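Local coordinates for protein uncharacterized HTH-type transcriptional regulator YybR (Bacillus subtilis, PDB 4A5N) that probably binds DNA as a redox-sensing transcriptional activator of the MarR/DUF24 type, at residues G25-I30 with P50-R55. The protein carries 1 engineered substitution. Sequence-based numbering, arbitrary orientation.
Sequences GKWKGI and PSITQR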
ATOM      1  N   GLY B  25       2.843   1.170   4.775  1.00 38.43           N
ATOM      2  CA  GLY B  25       3.763   1.893   5.645  1.00 40.61           C
ATOM      3  C   GLY B  25       5.158   1.806   5.040  1.00 39.93           C
ATOM      4  O   GLY B  25       5.327   1.268   3.951  1.00 39.10           O
ATOM      5  N   LYS B  26       6.162   2.344   5.718  1.00 38.52           N
ATOM      6  CA  LYS B  26       7.474   2.465   5.096  1.00 38.04           C
ATOM      7  C   LYS B  26       8.335   1.182   4.979  1.00 35.37           C
ATOM      8  O   LYS B  26       9.235   1.112   4.130  1.00 33.89           O
ATOM      9  CB  LYS B  26       8.262   3.590   5.791  1.00 41.82           C
ATOM     10  CG  LYS B  26       9.635   3.775   5.198  1.00 44.92           C
ATOM     11  CD  LYS B  26      10.233   5.139   5.527  1.00 46.23           C
ATOM     12  CE  LYS B  26      11.356   5.452   4.562  1.00 47.26           C
ATOM     13  NZ  LYS B  26      11.549   6.927   4.471  1.00 48.53           N
ATOM     14  N   TRP B  27       8.032   0.156   5.775  1.00 33.27           N
ATOM     15  CA  TRP B  27       8.951  -0.942   5.984  1.00 32.68           C
ATOM     16  C   TRP B  27       8.395  -2.306   5.696  1.00 28.64           C
ATOM     17  O   TRP B  27       9.132  -3.197   5.348  1.00 29.23           O
ATOM     18  CB  TRP B  27       9.397  -0.938   7.430  1.00 33.95           C
ATOM     19  CG  TRP B  27       9.901   0.390   7.933  1.00 37.32           C
ATOM     20  CD1 TRP B  27       9.269   1.257   8.802  1.00 38.20           C
ATOM     21  CD2 TRP B  27      11.171   1.023   7.605  1.00 40.20           C
ATOM     22  NE1 TRP B  27      10.056   2.368   9.048  1.00 41.70           N
ATOM     23  CE2 TRP B  27      11.213   2.280   8.351  1.00 41.89           C
ATOM     24  CE3 TRP B  27      12.246   0.683   6.800  1.00 42.11           C
ATOM     25  CZ2 TRP B  27      12.282   3.142   8.263  1.00 45.14           C
ATOM     26  CZ3 TRP B  27      13.328   1.555   6.733  1.00 42.01           C
ATOM     27  CH2 TRP B  27      13.341   2.758   7.442  1.00 44.81           C
ATOM     28  N   LYS B  28       7.112  -2.510   5.881  1.00 27.94           N
ATOM     29  CA  LYS B  28       6.618  -3.901   5.841  1.00 26.52           C
ATOM     30  C   LYS B  28       6.802  -4.546   4.479  1.00 26.21           C
ATOM     31  O   LYS B  28       7.042  -5.753   4.384  1.00 26.28           O
ATOM     32  CB  LYS B  28       5.162  -3.967   6.301  1.00 29.36           C
ATOM     33  CG  LYS B  28       4.963  -3.894   7.810  1.00 29.79           C
ATOM     34  CD  LYS B  28       3.512  -3.672   8.166  1.00 30.90           C
ATOM     35  CE  LYS B  28       3.320  -3.312   9.610  1.00 31.76           C
ATOM     36  NZ  LYS B  28       1.877  -3.256   9.902  1.00 31.35           N
ATOM     37  N   GLY B  29       6.608  -3.783   3.411  1.00 26.66           N
ATOM     38  CA  GLY B  29       6.787  -4.303   2.051  1.00 27.48           C
ATOM     39  C   GLY B  29       8.170  -4.870   1.789  1.00 27.42           C
ATOM     40  O   GLY B  29       8.321  -5.924   1.155  1.00 25.58           O
ATOM     41  N   ILE B  30       9.186  -4.141   2.262  1.00 28.17           N
ATOM     42  CA  ILE B  30      10.576  -4.527   2.123  1.00 28.99           C
ATOM     43  C   ILE B  30      10.827  -5.787   2.925  1.00 26.13           C
ATOM     44  O   ILE B  30      11.408  -6.739   2.404  1.00 25.85           O
ATOM     45  CB  ILE B  30      11.534  -3.424   2.664  1.00 31.64           C
ATOM     46  CG1 ILE B  30      11.405  -2.127   1.879  1.00 33.80           C
ATOM     47  CG2 ILE B  30      13.007  -3.857   2.608  1.00 34.33           C
ATOM     48  CD1 ILE B  30      12.107  -0.956   2.542  1.00 34.28           C
ATOM     49  N   PRO B  50      19.467  -0.253   6.298  1.00 42.93           N
ATOM     50  CA  PRO B  50      20.332   0.426   7.266  1.00 46.02           C
ATOM     51  C   PRO B  50      19.739   1.675   7.926  1.00 47.80           C
ATOM     52  O   PRO B  50      20.177   2.032   8.989  1.00 44.76           O
ATOM     53  CB  PRO B  50      21.590   0.804   6.444  1.00 47.42           C
ATOM     54  CG  PRO B  50      21.173   0.669   5.024  1.00 47.96           C
ATOM     55  CD  PRO B  50      20.127  -0.401   4.998  1.00 43.62           C
ATOM     56  N   SER B  51      18.731   2.313   7.345  1.00 49.39           N
ATOM     57  CA  SER B  51      18.094   3.411   8.058  1.00 50.25           C
ATOM     58  C   SER B  51      16.993   2.982   9.062  1.00 48.82           C
ATOM     59  O   SER B  51      16.542   3.830   9.828  1.00 52.23           O
ATOM     60  CB  SER B  51      17.571   4.476   7.078  1.00 51.59           C
ATOM     61  OG  SER B  51      16.564   3.950   6.233  1.00 51.44           O
ATOM     62  N   ILE B  52      16.550   1.713   9.096  1.00 45.31           N
ATOM     63  CA  ILE B  52      15.556   1.309  10.133  1.00 42.51           C
ATOM     64  C   ILE B  52      16.296   1.321  11.492  1.00 45.03           C
ATOM     65  O   ILE B  52      17.534   1.082  11.554  1.00 44.95           O
ATOM     66  CB  ILE B  52      14.743  -0.006   9.767  1.00 39.12           C
ATOM     67  CG1 ILE B  52      13.381  -0.040  10.487  1.00 39.29           C
ATOM     68  CG2 ILE B  52      15.506  -1.268  10.102  1.00 37.56           C
ATOM     69  CD1 ILE B  52      12.464  -1.219  10.108  1.00 36.35           C
ATOM     70  N   THR B  53      15.608   1.734  12.562  1.00 45.04           N
ATOM     71  CA  THR B  53      16.185   1.645  13.914  1.00 44.63           C
ATOM     72  C   THR B  53      15.782   0.280  14.416  1.00 43.42           C
ATOM     73  O   THR B  53      14.818  -0.278  13.927  1.00 39.33           O
ATOM     74  CB  THR B  53      15.664   2.709  14.914  1.00 47.49           C
ATOM     75  OG1 THR B  53      14.330   2.384  15.320  1.00 47.26           O
ATOM     76  CG2 THR B  53      15.723   4.142  14.335  1.00 48.81           C
ATOM     77  N   GLN B  54      16.508  -0.256  15.388  1.00 43.51           N
ATOM     78  CA  GLN B  54      16.205  -1.605  15.897  1.00 40.08           C
ATOM     79  C   GLN B  54      14.814  -1.694  16.580  1.00 40.43           C
ATOM     80  O   GLN B  54      14.095  -2.686  16.400  1.00 35.01           O
ATOM     81  CB  GLN B  54      17.323  -2.089  16.814  1.00 41.65           C
ATOM     82  CG  GLN B  54      18.662  -2.249  16.116  1.00 42.46           C
ATOM     83  CD  GLN B  54      19.704  -2.839  17.040  1.00 45.29           C
ATOM     84  OE1 GLN B  54      19.526  -3.949  17.531  1.00 45.30           O
ATOM     85  NE2 GLN B  54      20.793  -2.101  17.289  1.00 43.94           N
ATOM     86  N   ARG B  55      14.401  -0.657  17.319  1.00 39.33           N
ATOM     87  CA  ARG B  55      13.033  -0.632  17.896  1.00 42.34           C
ATOM     88  C   ARG B  55      11.918  -0.637  16.844  1.00 39.40           C
ATOM     89  O   ARG B  55      10.913  -1.334  16.992  1.00 40.08           O
ATOM     90  CB  ARG B  55      12.810   0.572  18.837  1.00 46.63           C
ATOM     91  CG  ARG B  55      11.755   0.296  19.910  1.00 50.53           C
ATOM     92  CD  ARG B  55      11.548   1.459  20.899  1.00 57.44           C
ATOM     93  NE  ARG B  55      12.352   1.374  22.132  1.00 61.34           N
ATOM     94  CZ  ARG B  55      12.143   0.536  23.153  1.00 64.07           C
ATOM     95  NH1 ARG B  55      11.170  -0.376  23.127  1.00 64.94           N
ATOM     96  NH2 ARG B  55      12.942   0.594  24.214  1.00 68.55           N
TER
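The indole of W27 lies flat against the side chain of I52, and this CH-pi packing makes up most of the contact. I52 CG1 stands over the middle of the six-membered ring, 3.7 Å from its centroid and only 8° off the ring normal, a CH-pi contact made squarely on the face. The side chain then runs on across the indole toward the five-membered ring, where I52 CD1 comes down 3.6 Å from W27 CD2, while at the outer end I52 CB rests 3.7 Å from W27 CZ3. With CG1 anti to its own backbone N (chi1 -155°) and chi2 also extended (175°), the isoleucine lays its longer branch along the ring. The opposite face is covered from within the same turn by K26, whose CG lies over the middle of the ring system, 3.8 Å from its plane; the indole is thus clasped between lysine methylenes and isoleucine. The looser, solvent side is the edge of the six-membered ring at CH2, where the exposed S51 meets it in plane with OG 3.6 Å from W27 CH2, a bare van der Waals touch. Trading the tryptophan for an alanine would probably leave I52 without its flat counterpart and open a gap between the two turns. Each turn leads into a helix: W27 is at the N-cap of helix 28-35, and T53, next to I52, caps helix 54-66 through OG1 to M56 N. The contact joins these two helices of the HxlR-type helix-turn-helix region: W27 also packs on C49, M56 and Q60, I52 on L57, and K28 forms a salt bridge with E63, while I30, in the first turn of its helix, packs on I48 of helix 42-48 and on S14 of the second subunit.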